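Local atomic coordinates of niemann-Pick type C2 protein (Camponotus japonicus, PDB entry 3WEA), a protein that probably binds and carries lipids or other small hydrophobic molecules between the two beta-sheets of its ML domain. Residues 18-23 with 34-39; 48-53 with 70-75. All blocks are in the same frame, centred on the assembly; numbering follows the deposited sequence.

Contact 1: 18-23 with 34-39; sequences ISSCDP and SEIHVS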
ATOM      1  N   ILE A  18      -4.259   8.996   0.640  1.00 20.48           N
ATOM      2  CA  ILE A  18      -4.402   8.563   2.022  1.00 20.57           C
ATOM      3  C   ILE A  18      -5.176   9.636   2.753  1.00 20.48           C
ATOM      4  O   ILE A  18      -4.713  10.767   2.868  1.00 20.07           O
ATOM      5  CB  ILE A  18      -3.070   8.300   2.703  1.00 19.86           C
ATOM      6  CG1 ILE A  18      -2.330   7.132   2.000  1.00 23.64           C
ATOM      7  CG2 ILE A  18      -3.277   7.939   4.180  1.00 22.07           C
ATOM      8  CD1 ILE A  18      -0.913   6.931   2.507  1.00 22.43           C
ATOM      9  N   SER A  19      -6.340   9.254   3.269  1.00 22.23           N
ATOM     10  CA  SER A  19      -7.270  10.225   3.881  1.00 25.08           C
ATOM     11  C   SER A  19      -6.680  11.166   4.947  1.00 25.11           C
ATOM     12  O   SER A  19      -7.165  12.297   5.096  1.00 27.92           O
ATOM     13  CB  SER A  19      -8.508   9.514   4.425  1.00 22.70           C
ATOM     14  OG  SER A  19      -8.161   8.701   5.548  1.00 23.64           O
ATOM     15  N   SER A  20      -5.684  10.721   5.723  1.00 24.28           N
ATOM     16  CA  SER A  20      -5.169  11.577   6.794  1.00 27.28           C
ATOM     17  C   SER A  20      -4.049  12.562   6.421  1.00 29.05           C
ATOM     18  O   SER A  20      -3.470  13.207   7.311  1.00 28.50           O
ATOM     19  CB  SER A  20      -4.754  10.749   8.027  1.00 28.24           C
ATOM     20  OG  SER A  20      -3.842   9.723   7.697  1.00 30.08           O
ATOM     21  N   CYS A  21      -3.759  12.695   5.122  1.00 29.30           N
ATOM     22  CA  CYS A  21      -2.600  13.468   4.688  1.00 27.57           C
ATOM     23  C   CYS A  21      -2.700  13.985   3.252  1.00 28.22           C
ATOM     24  O   CYS A  21      -3.346  13.375   2.409  1.00 29.23           O
ATOM     25  CB  CYS A  21      -1.275  12.721   4.945  1.00 28.61           C
ATOM     26  SG  CYS A  21      -0.909  11.189   4.027  1.00 28.77           S
ATOM     27  N   ASP A  22      -2.053  15.125   3.013  1.00 26.23           N
ATOM     28  CA  ASP A  22      -1.941  15.733   1.687  1.00 28.67           C
ATOM     29  C   ASP A  22      -0.463  15.608   1.330  1.00 25.57           C
ATOM     30  O   ASP A  22       0.398  15.730   2.210  1.00 25.38           O
ATOM     31  CB  ASP A  22      -2.267  17.221   1.753  1.00 32.40           C
ATOM     32  CG  ASP A  22      -3.759  17.512   1.808  1.00 40.83           C
ATOM     33  OD1 ASP A  22      -4.448  17.368   0.767  1.00 40.80           O
ATOM     34  OD2 ASP A  22      -4.227  17.954   2.884  1.00 43.15           O
ATOM     35  N   PRO A  23      -0.153  15.391   0.051  1.00 23.68           N
ATOM     36  CA  PRO A  23       1.269  15.281  -0.250  1.00 22.20           C
ATOM     37  C   PRO A  23       1.977  16.652  -0.281  1.00 21.06           C
ATOM     38  O   PRO A  23       3.158  16.714  -0.535  1.00 21.67           O
ATOM     39  CB  PRO A  23       1.279  14.549  -1.600  1.00 23.82           C
ATOM     40  CG  PRO A  23       0.009  15.038  -2.270  1.00 24.60           C
ATOM     41  CD  PRO A  23      -0.997  15.082  -1.128  1.00 24.37           C
ATOM     42  N   SER A  34      -8.020   6.244  14.698  1.00 40.52           N
ATOM     43  CA  SER A  34      -8.948   6.793  13.729  1.00 40.06           C
ATOM     44  C   SER A  34      -8.930   5.926  12.483  1.00 38.66           C
ATOM     45  O   SER A  34      -7.950   5.230  12.216  1.00 37.47           O
ATOM     46  CB  SER A  34      -8.593   8.238  13.392  1.00 38.68           C
ATOM     47  OG  SER A  34      -7.324   8.310  12.780  1.00 38.93           O
ATOM     48  N   GLU A  35     -10.019   5.968  11.734  1.00 38.62           N
ATOM     49  CA  GLU A  35     -10.111   5.205  10.499  1.00 38.93           C
ATOM     50  C   GLU A  35      -9.392   5.956   9.394  1.00 35.11           C
ATOM     51  O   GLU A  35      -9.670   7.134   9.163  1.00 36.20           O
ATOM     52  CB  GLU A  35     -11.565   4.977  10.124  1.00 40.80           C
ATOM     53  CG  GLU A  35     -12.182   3.751  10.784  1.00 45.04           C
ATOM     54  CD  GLU A  35     -13.364   3.229  10.005  1.00 47.15           C
ATOM     55  OE1 GLU A  35     -13.942   4.002   9.211  1.00 46.94           O
ATOM     56  OE2 GLU A  35     -13.705   2.043  10.172  1.00 51.08           O
ATOM     57  N   ILE A  36      -8.445   5.286   8.750  1.00 34.10           N
ATOM     58  CA  ILE A  36      -7.719   5.855   7.607  1.00 32.37           C
ATOM     59  C   ILE A  36      -8.184   5.136   6.356  1.00 30.31           C
ATOM     60  O   ILE A  36      -8.244   3.909   6.332  1.00 32.64           O
ATOM     61  CB  ILE A  36      -6.191   5.697   7.768  1.00 33.45           C
ATOM     62  CG1 ILE A  36      -5.745   6.205   9.141  1.00 38.39           C
ATOM     63  CG2 ILE A  36      -5.436   6.441   6.671  1.00 33.48           C
ATOM     64  CD1 ILE A  36      -4.324   5.834   9.474  1.00 39.34           C
ATOM     65  N   HIS A  37      -8.518   5.913   5.328  1.00 28.68           N
ATOM     66  CA  HIS A  37      -8.898   5.391   4.028  1.00 27.80           C
ATOM     67  C   HIS A  37      -7.733   5.556   3.067  1.00 26.21           C
ATOM     68  O   HIS A  37      -7.134   6.637   2.975  1.00 21.90           O
ATOM     69  CB  HIS A  37     -10.126   6.119   3.477  1.00 31.20           C
ATOM     70  CG  HIS A  37     -11.259   6.207   4.451  1.00 35.29           C
ATOM     71  ND1 HIS A  37     -11.531   5.212   5.369  1.00 36.33           N
ATOM     72  CD2 HIS A  37     -12.182   7.173   4.658  1.00 36.40           C
ATOM     73  CE1 HIS A  37     -12.572   5.566   6.101  1.00 35.53           C
ATOM     74  NE2 HIS A  37     -12.983   6.751   5.693  1.00 37.59           N
ATOM     75  N   VAL A  38      -7.409   4.456   2.397  1.00 24.81           N
ATOM     76  CA  VAL A  38      -6.357   4.412   1.367  1.00 25.13           C
ATOM     77  C   VAL A  38      -6.908   3.981   0.011  1.00 22.83           C
ATOM     78  O   VAL A  38      -7.736   3.048  -0.078  1.00 23.39           O
ATOM     79  CB  VAL A  38      -5.206   3.468   1.760  1.00 26.26           C
ATOM     80  CG1 VAL A  38      -4.193   3.354   0.616  1.00 25.48           C
ATOM     81  CG2 VAL A  38      -4.515   3.972   3.020  1.00 26.36           C
ATOM     82  N   SER A  39      -6.467   4.688  -1.028  1.00 22.43           N
ATOM     83  CA  SER A  39      -6.803   4.403  -2.427  1.00 20.83           C
ATOM     84  C   SER A  39      -5.517   4.335  -3.235  1.00 18.59           C
ATOM     85  O   SER A  39      -4.629   5.177  -3.053  1.00 18.64           O
ATOM     86  CB  SER A  39      -7.675   5.514  -2.986  1.00 21.60           C
ATOM     87  OG  SER A  39      -7.738   5.399  -4.382  1.00 30.49           O
TER
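The imidazole ring of His-37 is approached obliquely by the hydroxyl of Ser-19, OG standing 4.1 Å from CG of the ring. At the ring's edge, in its plane, lies Glu-35 OE1 from the same strand, and ND1 makes a weak hydrogen bond to Thr-96 on the next strand, 91-98. Two short hydrogen bonds join Ser-19 to His-37, one between backbones and one from a backbone N-H to the serine hydroxyl. The N-H of Ser-19 gives an almost straight bond to His-37 O (2.8 Å, 172°), and the N-H of His-37 answers with an equally short bond to Ser-19 OG. In a regular antiparallel ladder that second acceptor would be the carbonyl of Ser-19, but the chain has already entered a type I turn, Ile-18 to Cys-21, and the carbonyl has swung off. With chi1 at 68°, OG sits between the backbone N and the carbonyl carbon and reaches the amide of His-37, which explains why a short hydroxyl side chain suits this place.

The face that carries Ile-18, Ile-36 and Val-38 is largely apolar. Ile-18 and Val-38 form a non-hydrogen-bonded pair whose side chains run side by side, CG1 of Ile-18 lying 4.0 Å from CG2 of Val-38. The CG2 methyl of Ile-18 also meets CG2 of Ile-36 at 3.6 Å, the two side chains slanting across each other. Branched aliphatic residues fit here because this face looks into the interior, where Ile-18 and Val-38 both touch Trp-112 of the second sheet. Beyond the turn, the disulfide from Cys-21 to Cys-28 fastens the departing chain. A serine hydroxyl thus replaces the missing carbonyl at the end of strand 11-18, an edge strand in one layer of the immunoglobulin-like beta-sandwich of ML domains.

Contact 2: 48-53 with 70-75; sequences VKNVEA and KPEICK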
ATOM      1  N   VAL A  48      -2.462 -10.850 -14.253  1.00 21.82           N
ATOM      2  CA  VAL A  48      -2.117 -11.334 -12.900  1.00 25.35           C
ATOM      3  C   VAL A  48      -3.232 -12.270 -12.428  1.00 26.42           C
ATOM      4  O   VAL A  48      -4.429 -11.901 -12.469  1.00 28.47           O
ATOM      5  CB  VAL A  48      -1.997 -10.143 -11.921  1.00 23.28           C
ATOM      6  CG1 VAL A  48      -2.000 -10.606 -10.467  1.00 24.37           C
ATOM      7  CG2 VAL A  48      -0.766  -9.308 -12.260  1.00 23.63           C
ATOM      8  N   LYS A  49      -2.854 -13.468 -11.965  1.00 26.89           N
ATOM      9  CA  LYS A  49      -3.833 -14.457 -11.513  1.00 26.15           C
ATOM     10  C   LYS A  49      -4.258 -14.307 -10.030  1.00 26.00           C
ATOM     11  O   LYS A  49      -5.401 -14.630  -9.664  1.00 27.03           O
ATOM     12  CB  LYS A  49      -3.313 -15.894 -11.749  1.00 27.15           C
ATOM     13  CG  LYS A  49      -3.483 -16.428 -13.158  1.00 31.45           C
ATOM     14  CD  LYS A  49      -4.027 -17.861 -13.116  1.00 34.07           C
ATOM     15  CE  LYS A  49      -5.554 -17.904 -13.021  1.00 36.45           C
ATOM     16  NZ  LYS A  49      -6.046 -18.913 -12.033  1.00 37.72           N
ATOM     17  N   ASN A  50      -3.343 -13.849  -9.187  1.00 26.04           N
ATOM     18  CA  ASN A  50      -3.622 -13.611  -7.770  1.00 27.91           C
ATOM     19  C   ASN A  50      -2.730 -12.481  -7.241  1.00 24.04           C
ATOM     20  O   ASN A  50      -1.600 -12.376  -7.675  1.00 23.16           O
ATOM     21  CB  ASN A  50      -3.372 -14.891  -6.973  1.00 28.97           C
ATOM     22  CG  ASN A  50      -4.006 -14.866  -5.593  1.00 31.61           C
ATOM     23  OD1 ASN A  50      -5.129 -14.388  -5.405  1.00 34.23           O
ATOM     24  ND2 ASN A  50      -3.283 -15.404  -4.607  1.00 35.58           N
ATOM     25  N   VAL A  51      -3.249 -11.644  -6.337  1.00 22.38           N
ATOM     26  CA  VAL A  51      -2.447 -10.581  -5.690  1.00 22.58           C
ATOM     27  C   VAL A  51      -2.187 -10.839  -4.185  1.00 23.43           C
ATOM     28  O   VAL A  51      -3.121 -11.064  -3.415  1.00 27.99           O
ATOM     29  CB  VAL A  51      -3.055  -9.176  -5.847  1.00 22.41           C
ATOM     30  CG1 VAL A  51      -2.065  -8.118  -5.350  1.00 22.82           C
ATOM     31  CG2 VAL A  51      -3.374  -8.906  -7.316  1.00 21.37           C
ATOM     32  N   GLU A  52      -0.921 -10.805  -3.781  1.00 25.42           N
ATOM     33  CA  GLU A  52      -0.570 -10.793  -2.358  1.00 26.10           C
ATOM     34  C   GLU A  52       0.045  -9.449  -1.944  1.00 26.28           C
ATOM     35  O   GLU A  52       1.094  -9.047  -2.477  1.00 24.34           O
ATOM     36  CB  GLU A  52       0.400 -11.948  -2.039  1.00 30.84           C
ATOM     37  CG  GLU A  52      -0.185 -13.324  -2.334  1.00 34.90           C
ATOM     38  CD  GLU A  52       0.691 -14.476  -1.853  1.00 41.92           C
ATOM     39  OE1 GLU A  52       1.144 -14.455  -0.683  1.00 42.80           O
ATOM     40  OE2 GLU A  52       0.915 -15.419  -2.643  1.00 43.41           O
ATOM     41  N   ALA A  53      -0.608  -8.772  -0.993  1.00 24.83           N
ATOM     42  CA  ALA A  53      -0.109  -7.507  -0.448  1.00 27.46           C
ATOM     43  C   ALA A  53       0.859  -7.755   0.714  1.00 28.32           C
ATOM     44  O   ALA A  53       0.741  -8.747   1.425  1.00 30.49           O
ATOM     45  CB  ALA A  53      -1.264  -6.625   0.004  1.00 27.38           C
ATOM     46  N   LYS A  70      -6.237  -8.856   5.472  1.00 53.66           N
ATOM     47  CA  LYS A  70      -6.541  -9.646   4.275  1.00 48.68           C
ATOM     48  C   LYS A  70      -5.577  -9.318   3.127  1.00 43.48           C
ATOM     49  O   LYS A  70      -5.900  -8.521   2.251  1.00 41.66           O
ATOM     50  CB  LYS A  70      -8.001  -9.446   3.857  1.00 51.16           C
ATOM     51  CG  LYS A  70      -9.025  -9.981   4.852  1.00 53.50           C
ATOM     52  CD  LYS A  70     -10.433  -9.926   4.276  1.00 56.70           C
ATOM     53  CE  LYS A  70     -11.493 -10.235   5.325  1.00 57.08           C
ATOM     54  NZ  LYS A  70     -12.873 -10.136   4.766  1.00 57.69           N
ATOM     55  N   PRO A  71      -4.388  -9.943   3.133  1.00 40.69           N
ATOM     56  CA  PRO A  71      -3.345  -9.646   2.143  1.00 37.89           C
ATOM     57  C   PRO A  71      -3.626 -10.199   0.747  1.00 36.57           C
ATOM     58  O   PRO A  71      -3.011  -9.746  -0.212  1.00 35.43           O
ATOM     59  CB  PRO A  71      -2.100 -10.298   2.741  1.00 38.50           C
ATOM     60  CG  PRO A  71      -2.627 -11.415   3.575  1.00 39.13           C
ATOM     61  CD  PRO A  71      -3.948 -10.953   4.113  1.00 38.10           C
ATOM     62  N   GLU A  72      -4.531 -11.167   0.629  1.00 35.74           N
ATOM     63  CA  GLU A  72      -4.982 -11.630  -0.682  1.00 34.79           C
ATOM     64  C   GLU A  72      -6.133 -10.742  -1.162  1.00 33.79           C
ATOM     65  O   GLU A  72      -7.324 -11.083  -1.054  1.00 30.95           O
ATOM     66  CB  GLU A  72      -5.396 -13.099  -0.644  1.00 39.92           C
ATOM     67  CG  GLU A  72      -4.252 -14.084  -0.432  1.00 44.59           C
ATOM     68  CD  GLU A  72      -4.689 -15.529  -0.606  1.00 46.76           C
ATOM     69  OE1 GLU A  72      -5.082 -15.897  -1.728  1.00 51.42           O
ATOM     70  OE2 GLU A  72      -4.621 -16.305   0.368  1.00 46.57           O
ATOM     71  N   ILE A  73      -5.764  -9.588  -1.704  1.00 34.20           N
ATOM     72  CA  ILE A  73      -6.723  -8.523  -1.944  1.00 32.90           C
ATOM     73  C   ILE A  73      -7.817  -8.875  -2.979  1.00 32.89           C
ATOM     74  O   ILE A  73      -8.906  -8.306  -2.943  1.00 31.13           O
ATOM     75  CB  ILE A  73      -6.004  -7.175  -2.248  1.00 34.09           C
ATOM     76  CG1 ILE A  73      -5.155  -7.267  -3.504  1.00 34.27           C
ATOM     77  CG2 ILE A  73      -5.057  -6.787  -1.124  1.00 32.08           C
ATOM     78  CD1 ILE A  73      -5.859  -6.825  -4.751  1.00 34.70           C
ATOM     79  N   CYS A  74      -7.534  -9.817  -3.883  1.00 34.34           N
ATOM     80  CA  CYS A  74      -8.525 -10.271  -4.874  1.00 37.76           C
ATOM     81  C   CYS A  74      -9.651 -11.092  -4.252  1.00 37.15           C
ATOM     82  O   CYS A  74     -10.708 -11.247  -4.856  1.00 40.40           O
ATOM     83  CB  CYS A  74      -7.866 -11.087  -6.008  1.00 39.10           C
ATOM     84  SG  CYS A  74      -7.148 -10.063  -7.317  1.00 43.57           S
ATOM     85  N   LYS A  75      -9.405 -11.628  -3.057  1.00 39.35           N
ATOM     86  CA  LYS A  75     -10.370 -12.484  -2.336  1.00 41.24           C
ATOM     87  C   LYS A  75     -11.051 -11.785  -1.152  1.00 39.89           C
ATOM     88  O   LYS A  75     -11.765 -12.409  -0.361  1.00 42.22           O
ATOM     89  CB  LYS A  75      -9.664 -13.753  -1.853  1.00 41.46           C
ATOM     90  CG  LYS A  75      -9.409 -14.764  -2.959  1.00 42.13           C
ATOM     91  CD  LYS A  75      -8.399 -15.801  -2.512  1.00 41.49           C
ATOM     92  CE  LYS A  75      -7.776 -16.519  -3.694  1.00 42.08           C
ATOM     93  NZ  LYS A  75      -6.675 -17.403  -3.214  1.00 45.05           N
TER
HETATM   94  O   HOH W   1      -5.804 -12.107  -3.916  1.00 33.17           O
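Asn-50 turns its CG trans to the backbone N (chi1 -163°), which carries the amide across to the carboxylate of Glu-72. The amide and carboxylate planes stand 83° apart, and the bond from ND2 to Glu-72 OE1 is weak at 3.4 Å. That same oxygen is gripped far more firmly by Lys-75 NZ, 2.6 Å away on the syn side, in a salt bridge. Ile-73 is turned differently: CG1 lies between its backbone N and carbonyl carbon (chi1 62°), placing it 3.7 Å from Val-51 CB. Val-51 also puts CG2 against Cys-74 SG, whose disulfide partner is Cys-83, while Phe-114 and Leu-85 add to the apolar surroundings of the valine.

Further along, at Ala-53, the backbones join directly. Ala-53 N donates a short, straight bond of 2.7 Å to Pro-71 O, and its small CB fits close to that oxygen. Glu-72 then centres an inverse gamma turn, after which a water takes over: it donates to Asn-50 OD1 (2.8 Å) and Val-51 O, and accepts from Cys-74 N (2.9 Å). With an alanine at Asn-50, the water would probably lose one of its acceptors, and OE1 its weak amide bond, leaving Lys-75 to hold it.

The contact pins the loop after strand 62-66 to the start of strand 52-59, in the sheet that includes Phe-114. Its chemistry is graded, from an aliphatic layer at Val-51 and Ile-73, through a water shared by two backbone groups and the Asn-50 amide, to an outer charged pair. Sharing OE1 between a lysine and an amide is likely to favour the ionised form of Glu-72.

How the contacts relate
From the N terminus, strand 11-18 runs to the turn where contact 1 begins; the chain then passes through strand 28-30 and returns along strand 35-44, closing the first loop. Contact 2 opens just beyond the end of that strand: residues 48-53 lead into strand 52-59, a hairpin with strand 62-66 follows, and segment 70-75 comes back to close the second loop. The loops are thus in series, neither nested nor crossed. Contact 1 joins the end of strand 11-18 and the turn after it to strand 35-44 within the three-stranded sheet, whereas contact 2 fastens a long connection to the start of a strand in the other sheet. Their centres lie about 21 Å apart, on opposite sides of the chain's centre.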